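Local coordinates for sulfhydryl oxidase Erv1p (Arabidopsis thaliana, PDB 2HJ3), which catalyses FAD-dependent disulfide bond formation, passing electrons from thiols to oxygen, and is required for import and folding of small cysteine-containing proteins in the mitochondrial intermembrane space, at residues 9-17 with 50-58. Sequence-based numbering, arbitrary orientation.
Sequences TKEDLGRAT and MYPCRECAD. With FAD (flavin-adenine dinucleotide), chain K.
A water 2.7 Å from Y51 OH donates a hydrogen bond to K10 O, linking the tyrosine hydroxyl to the start of helix 10-27. This bridge lies beside the isoalloxazine in the FAD-binding helical bundle of the ERV/ALR oxidases, where the redox-active C53-C56 disulfide spans the N-terminus of helix 54-66, with C53 at its N-cap. With CG anti to its backbone N (chi1 -168°), Y51 reaches between L13 and the flavin: FAD C7 lies over one ring face, displaced from the ring centre, while T17 OG1 sits in plane at the ring edge. L13 CD2 makes an off-centre CH-pi contact 4.1 Å from the centroid of the Y51 ring and also packs on P52 CB at 3.6 Å. T23 and L24 of the second subunit pack on L13 and P52 respectively. At the pyrimidine end, K10 bends at chi3 (-63°) and crosses E55 at about a right angle; K10 NZ and E55 OE2 form a long salt bridge of 3.4 Å, and NZ also gives a weak hydrogen bond to FAD O2. With an alanine here, the E55 carboxylate would probably lose its positive mate, and FAD O2 the packing of the lysine CD. C56 places its sulfur above the flavin, with C56 SG 3.5 Å from FAD C4X, consistent with electron transfer from the disulfide, and C56 CB is 3.3 Å from FAD N5.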
loop_
_atom_site.group_PDB
_atom_site.type_symbol
_atom_site.label_atom_id
_atom_site.label_comp_id
_atom_site.label_asym_id
_atom_site.label_seq_id
_atom_site.Cartn_x
_atom_site.Cartn_y
_atom_site.Cartn_z
ATOM N N THR A 9 9.955 -11.107 5.494
ATOM C CA THR A 9 9.465 -11.427 6.826
ATOM C C THR A 9 8.452 -10.373 7.259
ATOM O O THR A 9 8.222 -9.392 6.555
ATOM C CB THR A 9 10.614 -11.445 7.862
ATOM O OG1 THR A 9 11.229 -10.150 7.916
ATOM C CG2 THR A 9 11.664 -12.474 7.478
ATOM N N LYS A 10 7.848 -10.590 8.419
ATOM C CA LYS A 10 6.879 -9.660 8.971
ATOM C C LYS A 10 7.502 -8.264 9.023
ATOM O O LYS A 10 6.828 -7.258 8.789
ATOM C CB LYS A 10 6.493 -10.109 10.381
ATOM C CG LYS A 10 5.652 -9.115 11.152
ATOM C CD LYS A 10 5.679 -9.409 12.653
ATOM C CE LYS A 10 5.075 -10.770 12.983
ATOM N NZ LYS A 10 4.988 -10.994 14.460
ATOM N N GLU A 11 8.798 -8.213 9.324
ATOM C CA GLU A 11 9.507 -6.944 9.416
ATOM C C GLU A 11 9.735 -6.278 8.065
ATOM O O GLU A 11 9.604 -5.062 7.953
ATOM C CB GLU A 11 10.852 -7.123 10.130
ATOM C CG GLU A 11 10.758 -7.552 11.595
ATOM C CD GLU A 11 10.378 -9.018 11.762
ATOM O OE1 GLU A 11 10.912 -9.858 11.004
ATOM O OE2 GLU A 11 9.563 -9.337 12.656
ATOM N N ASP A 12 10.082 -7.060 7.045
ATOM C CA ASP A 12 10.308 -6.499 5.715
ATOM C C ASP A 12 9.010 -5.903 5.176
ATOM O O ASP A 12 9.019 -4.847 4.539
ATOM C CB ASP A 12 10.815 -7.568 4.741
ATOM C CG ASP A 12 12.228 -8.039 5.060
ATOM O OD1 ASP A 12 13.154 -7.199 5.084
ATOM O OD2 ASP A 12 12.412 -9.259 5.277
ATOM N N LEU A 13 7.898 -6.588 5.433
ATOM C CA LEU A 13 6.590 -6.130 4.980
ATOM C C LEU A 13 6.288 -4.800 5.657
ATOM O O LEU A 13 5.951 -3.816 4.996
ATOM C CB LEU A 13 5.511 -7.158 5.340
ATOM C CG LEU A 13 4.094 -6.864 4.834
ATOM C CD1 LEU A 13 4.082 -6.962 3.324
ATOM C CD2 LEU A 13 3.091 -7.835 5.436
ATOM N N GLY A 14 6.430 -4.782 6.982
ATOM C CA GLY A 14 6.187 -3.580 7.760
ATOM C C GLY A 14 6.976 -2.384 7.274
ATOM O O GLY A 14 6.402 -1.319 7.058
ATOM N N ARG A 15 8.281 -2.552 7.083
ATOM C CA ARG A 15 9.134 -1.450 6.624
ATOM C C ARG A 15 8.738 -0.932 5.256
ATOM O O ARG A 15 8.771 0.276 5.007
ATOM C CB ARG A 15 10.609 -1.870 6.581
ATOM C CG ARG A 15 11.315 -1.854 7.928
ATOM C CD ARG A 15 12.811 -2.110 7.767
ATOM N NE ARG A 15 13.126 -3.524 7.565
ATOM C CZ ARG A 15 13.233 -4.416 8.549
ATOM N NH1 ARG A 15 13.055 -4.039 9.814
ATOM N NH2 ARG A 15 13.507 -5.688 8.269
ATOM N N ALA A 16 8.385 -1.851 4.363
ATOM C CA ALA A 16 7.981 -1.488 3.019
ATOM C C ALA A 16 6.667 -0.702 3.072
ATOM O O ALA A 16 6.543 0.373 2.486
ATOM C CB ALA A 16 7.814 -2.749 2.177
ATOM N N THR A 17 5.692 -1.237 3.791
ATOM C CA THR A 17 4.401 -0.588 3.903
ATOM C C THR A 17 4.479 0.790 4.565
ATOM O O THR A 17 3.888 1.754 4.071
ATOM C CB THR A 17 3.415 -1.483 4.672
ATOM O OG1 THR A 17 3.312 -2.757 4.011
ATOM C CG2 THR A 17 2.036 -0.833 4.714
ATOM N N MET A 50 -7.043 -6.449 4.793
ATOM C CA MET A 50 -6.082 -7.108 3.915
ATOM C C MET A 50 -4.590 -7.170 4.257
ATOM O O MET A 50 -3.872 -7.949 3.644
ATOM C CB MET A 50 -6.215 -6.513 2.510
ATOM C CG MET A 50 -6.837 -7.425 1.462
ATOM S SD MET A 50 -8.582 -7.788 1.690
ATOM C CE MET A 50 -8.490 -9.330 2.645
ATOM N N TYR A 51 -4.103 -6.365 5.193
ATOM C CA TYR A 51 -2.677 -6.412 5.505
ATOM C C TYR A 51 -2.222 -7.862 5.697
ATOM O O TYR A 51 -2.742 -8.576 6.552
ATOM C CB TYR A 51 -2.370 -5.585 6.752
ATOM C CG TYR A 51 -0.889 -5.370 6.958
ATOM C CD1 TYR A 51 -0.137 -4.652 6.028
ATOM C CD2 TYR A 51 -0.236 -5.908 8.061
ATOM C CE1 TYR A 51 1.232 -4.473 6.193
ATOM C CE2 TYR A 51 1.138 -5.743 8.233
ATOM C CZ TYR A 51 1.867 -5.024 7.297
ATOM O OH TYR A 51 3.225 -4.869 7.455
ATOM N N PRO A 52 -1.241 -8.312 4.887
ATOM C CA PRO A 52 -0.637 -9.655 4.857
ATOM C C PRO A 52 -0.008 -10.268 6.108
ATOM O O PRO A 52 0.761 -11.215 5.990
ATOM C CB PRO A 52 0.375 -9.558 3.718
ATOM C CG PRO A 52 -0.222 -8.542 2.823
ATOM C CD PRO A 52 -0.695 -7.492 3.791
ATOM N N CYS A 53 -0.285 -9.726 7.287
ATOM C CA CYS A 53 0.220 -10.311 8.531
ATOM C C CYS A 53 -0.994 -10.342 9.450
ATOM O O CYS A 53 -1.457 -9.306 9.921
ATOM C CB CYS A 53 1.376 -9.499 9.173
ATOM S SG CYS A 53 1.408 -9.661 11.001
ATOM N N ARG A 54 -1.514 -11.545 9.669
ATOM C CA ARG A 54 -2.696 -11.784 10.497
ATOM C C ARG A 54 -2.873 -10.882 11.726
ATOM O O ARG A 54 -3.752 -10.022 11.745
ATOM C CB ARG A 54 -2.707 -13.253 10.930
ATOM C CG ARG A 54 -2.682 -14.235 9.755
ATOM C CD ARG A 54 -2.191 -15.619 10.178
ATOM N NE ARG A 54 -2.105 -16.542 9.048
ATOM C CZ ARG A 54 -1.496 -17.726 9.089
ATOM N NH1 ARG A 54 -0.910 -18.142 10.207
ATOM N NH2 ARG A 54 -1.477 -18.501 8.010
ATOM N N GLU A 55 -2.053 -11.087 12.753
ATOM C CA GLU A 55 -2.151 -10.296 13.977
ATOM C C GLU A 55 -2.018 -8.796 13.714
ATOM O O GLU A 55 -2.771 -7.989 14.267
ATOM C CB GLU A 55 -1.069 -10.724 14.968
ATOM C CG GLU A 55 0.337 -10.533 14.425
ATOM C CD GLU A 55 1.394 -10.516 15.510
ATOM O OE1 GLU A 55 1.497 -11.514 16.257
ATOM O OE2 GLU A 55 2.125 -9.504 15.610
ATOM N N CYS A 56 -1.052 -8.428 12.879
ATOM C CA CYS A 56 -0.816 -7.027 12.554
ATOM C C CYS A 56 -2.089 -6.369 12.032
ATOM O O CYS A 56 -2.388 -5.218 12.359
ATOM C CB CYS A 56 0.256 -6.895 11.479
ATOM S SG CYS A 56 1.829 -7.793 11.688
ATOM N N ALA A 57 -2.826 -7.102 11.203
ATOM C CA ALA A 57 -4.057 -6.586 10.623
ATOM C C ALA A 57 -5.148 -6.405 11.676
ATOM O O ALA A 57 -5.952 -5.478 11.586
ATOM C CB ALA A 57 -4.539 -7.515 9.508
ATOM N N ASP A 58 -5.182 -7.289 12.671
ATOM C CA ASP A 58 -6.176 -7.189 13.731
ATOM C C ASP A 58 -5.913 -5.941 14.564
ATOM O O ASP A 58 -6.836 -5.191 14.881
ATOM C CB ASP A 58 -6.138 -8.420 14.638
ATOM C CG ASP A 58 -6.593 -9.681 13.928
ATOM O OD1 ASP A 58 -7.531 -9.601 13.101
ATOM O OD2 ASP A 58 -6.020 -10.755 14.206
HETATM P PA FAD K . 9.236 0.441 11.367
HETATM O O1A FAD K . 8.302 0.521 12.525
HETATM O O2A FAD K . 9.121 -0.533 10.242
HETATM O O5B FAD K . 9.892 1.641 10.616
HETATM C C5B FAD K . 9.938 2.427 9.438
HETATM C C4B FAD K . 11.082 3.356 9.784
HETATM O O4B FAD K . 10.259 4.537 9.587
HETATM C C3B FAD K . 11.954 3.640 11.039
HETATM O O3B FAD K . 13.202 2.947 11.039
HETATM C C2B FAD K . 11.972 5.103 11.110
HETATM O O2B FAD K . 12.879 5.745 10.269
HETATM C C1B FAD K . 10.534 5.420 10.682
HETATM N N9A FAD K . 9.466 5.601 11.620
HETATM C C8A FAD K . 9.194 5.065 12.903
HETATM N N7A FAD K . 8.149 5.463 13.565
HETATM C C5A FAD K . 7.570 6.374 12.690
HETATM C C6A FAD K . 6.454 7.234 12.742
HETATM N N6A FAD K . 5.734 7.274 13.882
HETATM N N1A FAD K . 6.211 8.059 11.651
HETATM C C2A FAD K . 6.990 8.152 10.544
HETATM N N3A FAD K . 8.078 7.253 10.492
HETATM C C4A FAD K . 8.329 6.411 11.613
HETATM N N1 FAD K . 4.357 -6.033 13.688
HETATM C C2 FAD K . 4.077 -6.872 14.752
HETATM O O2 FAD K . 4.912 -7.658 15.238
HETATM N N3 FAD K . 2.779 -6.690 15.198
HETATM C C4 FAD K . 1.851 -5.765 14.657
HETATM O O4 FAD K . 0.697 -5.889 15.184
HETATM C C4X FAD K . 2.201 -4.941 13.600
HETATM N N5 FAD K . 1.310 -4.061 12.893
HETATM C C5X FAD K . 1.590 -3.326 11.716
HETATM C C6 FAD K . 0.585 -2.575 11.069
HETATM C C7 FAD K . 0.903 -1.894 9.855
HETATM C C7M FAD K . -0.247 -1.150 9.160
HETATM C C8 FAD K . 2.224 -1.933 9.307
HETATM C C8M FAD K . 2.789 -1.222 8.083
HETATM C C9 FAD K . 3.192 -2.702 9.965
HETATM C C9A FAD K . 2.953 -3.466 11.136
HETATM N N10 FAD K . 3.807 -4.319 12.003
HETATM C C10 FAD K . 3.524 -5.108 13.092
HETATM C "C1'" FAD K . 5.206 -4.252 11.746
HETATM C "C2'" FAD K . 6.050 -3.238 12.447
HETATM O "O2'" FAD K . 5.247 -2.052 12.754
HETATM C "C3'" FAD K . 7.429 -3.046 11.897
HETATM O "O3'" FAD K . 7.315 -2.466 10.609
HETATM C "C4'" FAD K . 8.629 -3.968 12.048
HETATM O "O4'" FAD K . 8.669 -4.489 13.405
HETATM C "C5'" FAD K . 9.965 -3.377 11.842
HETATM O "O5'" FAD K . 10.350 -2.316 12.721
HETATM P P FAD K . 11.479 -1.309 12.326
HETATM O O1P FAD K . 11.941 -1.194 13.705
HETATM O O2P FAD K . 12.372 -1.689 11.207
HETATM O O3P FAD K . 10.630 0.034 12.021
HETATM O O HOH W 1 4.222 -6.508 9.317
#